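PDB 6XJ9: agarase from Pseudoalteromonas fuliginea, which probably hydrolyses the beta-1,4-glycosidic linkages of agarose or agaro-oligosaccharides. Local coordinates for residues S313-F321 and S357-L367. Residues are numbered along the deposited sequence; the frame is centred on the assembly and turned at random.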
loop_
_atom_site.group_PDB
_atom_site.type_symbol
_atom_site.label_atom_id
_atom_site.label_comp_id
_atom_site.label_asym_id
_atom_site.label_seq_id
_atom_site.Cartn_x
_atom_site.Cartn_y
_atom_site.Cartn_z
ATOM N N SER A 313 6.348 -24.839 8.828
ATOM C CA SER A 313 6.947 -24.292 7.618
ATOM C C SER A 313 7.475 -25.382 6.673
ATOM O O SER A 313 8.237 -25.075 5.756
ATOM C CB SER A 313 8.046 -23.311 7.980
ATOM O OG SER A 313 7.482 -22.115 8.519
ATOM N N THR A 314 7.071 -26.644 6.870
ATOM C CA THR A 314 7.619 -27.751 6.087
ATOM C C THR A 314 6.622 -28.225 5.029
ATOM O O THR A 314 5.414 -28.158 5.227
ATOM C CB THR A 314 8.061 -28.939 6.955
ATOM O OG1 THR A 314 6.928 -29.754 7.271
ATOM C CG2 THR A 314 8.798 -28.535 8.213
ATOM N N THR A 315 7.147 -28.726 3.908
ATOM C CA THR A 315 6.315 -29.213 2.817
ATOM C C THR A 315 6.809 -30.590 2.370
ATOM O O THR A 315 8.003 -30.888 2.431
ATOM C CB THR A 315 6.244 -28.176 1.684
ATOM O OG1 THR A 315 5.170 -28.519 0.802
ATOM C CG2 THR A 315 7.543 -28.027 0.917
ATOM N N LEU A 316 5.879 -31.429 1.914
ATOM C CA LEU A 316 6.220 -32.750 1.412
ATOM C C LEU A 316 6.959 -32.632 0.075
ATOM O O LEU A 316 6.497 -31.949 -0.833
ATOM C CB LEU A 316 4.939 -33.580 1.299
ATOM C CG LEU A 316 4.319 -33.956 2.645
ATOM C CD1 LEU A 316 2.860 -34.360 2.482
ATOM C CD2 LEU A 316 5.120 -35.056 3.319
ATOM N N THR A 317 8.102 -33.319 -0.023
ATOM C CA THR A 317 9.012 -33.240 -1.158
ATOM C C THR A 317 8.655 -34.293 -2.199
ATOM O O THR A 317 9.082 -34.190 -3.348
ATOM C CB THR A 317 10.460 -33.525 -0.734
ATOM O OG1 THR A 317 10.490 -34.847 -0.186
ATOM C CG2 THR A 317 10.986 -32.535 0.282
ATOM N N GLY A 318 7.908 -35.321 -1.782
ATOM C CA GLY A 318 7.572 -36.425 -2.672
ATOM C C GLY A 318 8.480 -37.636 -2.460
ATOM O O GLY A 318 8.277 -38.691 -3.059
ATOM N N TYR A 319 9.498 -37.476 -1.606
ATOM C CA TYR A 319 10.387 -38.574 -1.285
ATOM C C TYR A 319 9.855 -39.303 -0.056
ATOM O O TYR A 319 9.106 -38.733 0.735
ATOM C CB TYR A 319 11.824 -38.069 -1.133
ATOM C CG TYR A 319 12.456 -37.578 -2.412
ATOM C CD1 TYR A 319 12.228 -36.295 -2.880
ATOM C CD2 TYR A 319 13.283 -38.401 -3.165
ATOM C CE1 TYR A 319 12.803 -35.838 -4.056
ATOM C CE2 TYR A 319 13.883 -37.954 -4.332
ATOM C CZ TYR A 319 13.638 -36.670 -4.782
ATOM O OH TYR A 319 14.209 -36.227 -5.942
ATOM N N ASP A 320 10.245 -40.575 0.087
ATOM C CA ASP A 320 9.897 -41.367 1.256
ATOM C C ASP A 320 10.963 -42.435 1.472
ATOM O O ASP A 320 11.974 -42.482 0.767
ATOM C CB ASP A 320 8.497 -41.983 1.158
ATOM C CG ASP A 320 7.856 -42.291 2.505
ATOM O OD1 ASP A 320 8.499 -42.042 3.546
ATOM O OD2 ASP A 320 6.696 -42.760 2.503
ATOM N N PHE A 321 10.727 -43.280 2.473
ATOM C CA PHE A 321 11.746 -44.204 2.928
ATOM C C PHE A 321 11.094 -45.551 3.224
ATOM O O PHE A 321 9.878 -45.640 3.393
ATOM C CB PHE A 321 12.484 -43.625 4.142
ATOM C CG PHE A 321 12.998 -42.218 3.960
ATOM C CD1 PHE A 321 14.172 -41.972 3.261
ATOM C CD2 PHE A 321 12.291 -41.134 4.459
ATOM C CE1 PHE A 321 14.635 -40.678 3.071
ATOM C CE2 PHE A 321 12.760 -39.840 4.279
ATOM C CZ PHE A 321 13.931 -39.613 3.589
ATOM N N SER A 357 5.949 -39.808 -4.567
ATOM C CA SER A 357 5.053 -39.020 -5.405
ATOM C C SER A 357 5.840 -38.235 -6.450
ATOM O O SER A 357 6.529 -37.265 -6.117
ATOM C CB SER A 357 4.189 -38.093 -4.596
ATOM O OG SER A 357 3.502 -37.195 -5.460
ATOM N N GLN A 358 5.692 -38.654 -7.715
ATOM C CA GLN A 358 6.324 -37.984 -8.842
ATOM C C GLN A 358 5.802 -36.554 -8.948
ATOM O O GLN A 358 6.563 -35.637 -9.264
ATOM C CB GLN A 358 6.099 -38.760 -10.146
ATOM C CG GLN A 358 7.108 -39.875 -10.374
ATOM C CD GLN A 358 8.518 -39.366 -10.568
ATOM O OE1 GLN A 358 8.750 -38.209 -10.914
ATOM N NE2 GLN A 358 9.486 -40.235 -10.333
ATOM N N VAL A 359 4.502 -36.380 -8.671
ATOM C CA VAL A 359 3.858 -35.079 -8.774
ATOM C C VAL A 359 4.494 -34.124 -7.769
ATOM O O VAL A 359 4.784 -32.982 -8.121
ATOM C CB VAL A 359 2.323 -35.162 -8.626
ATOM C CG1 VAL A 359 1.680 -33.794 -8.488
ATOM C CG2 VAL A 359 1.698 -35.906 -9.799
ATOM N N ARG A 360 4.726 -34.599 -6.538
ATOM C CA ARG A 360 5.365 -33.769 -5.520
ATOM C C ARG A 360 6.808 -33.453 -5.914
ATOM O O ARG A 360 7.232 -32.304 -5.829
ATOM C CB ARG A 360 5.309 -34.396 -4.124
ATOM C CG ARG A 360 3.911 -34.536 -3.533
ATOM C CD ARG A 360 3.197 -33.226 -3.239
ATOM N NE ARG A 360 3.926 -32.374 -2.307
ATOM C CZ ARG A 360 3.484 -31.204 -1.840
ATOM N NH1 ARG A 360 2.287 -30.744 -2.179
ATOM N NH2 ARG A 360 4.235 -30.511 -1.006
ATOM N N LYS A 361 7.565 -34.470 -6.333
ATOM C CA LYS A 361 8.966 -34.261 -6.673
ATOM C C LYS A 361 9.086 -33.106 -7.668
ATOM O O LYS A 361 9.918 -32.222 -7.487
ATOM C CB LYS A 361 9.624 -35.551 -7.181
ATOM C CG LYS A 361 11.065 -35.407 -7.664
ATOM C CD LYS A 361 11.592 -36.649 -8.368
ATOM C CE LYS A 361 12.869 -36.417 -9.152
ATOM N NZ LYS A 361 12.747 -35.279 -10.099
ATOM N N ASN A 362 8.200 -33.085 -8.674
ATOM C CA ASN A 362 8.366 -32.214 -9.833
ATOM C C ASN A 362 7.931 -30.772 -9.560
ATOM O O ASN A 362 8.152 -29.895 -10.400
ATOM C CB ASN A 362 7.719 -32.813 -11.083
ATOM C CG ASN A 362 8.522 -33.980 -11.621
ATOM O OD1 ASN A 362 9.744 -33.892 -11.745
ATOM N ND2 ASN A 362 7.847 -35.074 -11.944
ATOM N N LEU A 363 7.339 -30.524 -8.384
ATOM C CA LEU A 363 6.985 -29.168 -7.978
ATOM C C LEU A 363 8.232 -28.291 -7.890
ATOM O O LEU A 363 8.150 -27.097 -8.141
ATOM C CB LEU A 363 6.301 -29.188 -6.606
ATOM C CG LEU A 363 4.969 -29.930 -6.489
ATOM C CD1 LEU A 363 4.644 -30.159 -5.018
ATOM C CD2 LEU A 363 3.835 -29.173 -7.176
ATOM N N PHE A 364 9.371 -28.891 -7.512
ATOM C CA PHE A 364 10.534 -28.173 -7.008
ATOM C C PHE A 364 11.633 -28.045 -8.065
ATOM O O PHE A 364 12.077 -29.057 -8.626
ATOM C CB PHE A 364 11.047 -28.880 -5.748
ATOM C CG PHE A 364 10.014 -29.010 -4.654
ATOM C CD1 PHE A 364 9.579 -27.891 -3.952
ATOM C CD2 PHE A 364 9.460 -30.242 -4.336
ATOM C CE1 PHE A 364 8.620 -28.004 -2.954
ATOM C CE2 PHE A 364 8.504 -30.362 -3.335
ATOM C CZ PHE A 364 8.080 -29.241 -2.650
ATOM N N GLU A 365 12.087 -26.802 -8.306
ATOM C CA GLU A 365 13.258 -26.535 -9.143
ATOM C C GLU A 365 14.525 -27.102 -8.502
ATOM O O GLU A 365 15.426 -27.530 -9.217
ATOM C CB GLU A 365 13.478 -25.041 -9.399
ATOM C CG GLU A 365 12.666 -24.488 -10.558
ATOM C CD GLU A 365 12.863 -23.028 -10.933
ATOM O OE1 GLU A 365 13.424 -22.248 -10.123
ATOM O OE2 GLU A 365 12.418 -22.659 -12.034
ATOM N N TRP A 366 14.586 -27.099 -7.157
ATOM C CA TRP A 366 15.794 -27.437 -6.415
ATOM C C TRP A 366 15.428 -27.956 -5.028
ATOM O O TRP A 366 14.637 -27.344 -4.317
ATOM C CB TRP A 366 16.727 -26.213 -6.315
ATOM C CG TRP A 366 17.863 -26.326 -5.340
ATOM C CD1 TRP A 366 19.136 -26.747 -5.608
ATOM C CD2 TRP A 366 17.850 -25.982 -3.937
ATOM N NE1 TRP A 366 19.909 -26.698 -4.477
ATOM C CE2 TRP A 366 19.147 -26.240 -3.434
ATOM C CE3 TRP A 366 16.873 -25.502 -3.052
ATOM C CZ2 TRP A 366 19.485 -26.023 -2.095
ATOM C CZ3 TRP A 366 17.208 -25.288 -1.730
ATOM C CH2 TRP A 366 18.500 -25.543 -1.260
ATOM N N LEU A 367 16.008 -29.101 -4.672
ATOM C CA LEU A 367 16.147 -29.537 -3.295
ATOM C C LEU A 367 17.631 -29.804 -3.084
ATOM O O LEU A 367 18.314 -30.177 -4.033
ATOM C CB LEU A 367 15.336 -30.821 -3.099
ATOM C CG LEU A 367 13.816 -30.666 -3.097
ATOM C CD1 LEU A 367 13.147 -32.024 -2.923
ATOM C CD2 LEU A 367 13.376 -29.703 -2.001
#
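Gly318, at the break between strands 315-316 and 319-320, lies against the first turn of helix 358-361, its CA 4.5 Å from Arg360 CA, and Gly318 O accepts a nearly straight bond from Ser357 N (3.0 Å, 169°). Strand 315-320 runs between strands 354-355 and 392-395 in a four-stranded antiparallel sheet, and the helix follows edge strand 354-355. Glycine suits the spot: its positive phi is hard on other residues, and a beta carbon would run into Ser357 O and Lys361 N. Ser357 suits the N-cap because its OG can accept from Arg360 N. Arg360, bent at chi2 and chi3 (-65° and -59°), offers several N-H groups and grips Leu316 O side-on. Arg360 NH2 lies 2.7 Å from Leu316 O, on a lone pair in the carbonyl plane, while Arg360 NE comes from above that plane. NH2 also reaches Thr315 OG1 weakly; that hydroxyl bonds with Gly724 O too. Leu363 CD1 covers one guanidinium face. The Phe364 ring sets its edge to Leu316 O, and its apolar CZ suits the Thr315 methyl (CG2, 3.8 Å). Apolar Leu367 CD1 likewise packs on Thr317 CB and Tyr319 CE1. The Lys361 chain, extended as far as CE and then bent, crosses Tyr319, CE near OH. Thr317 OG1 closes an ST turn from Tyr319 N and bonds to Glu393. A leucine in place of Arg360 would probably leave the buried Leu316 carbonyl without its two guanidinium donors. Arg360 thus joins the helix to strand 315-316, Thr723 O and Ser155 O, its positive charge probably shared among these oxygens.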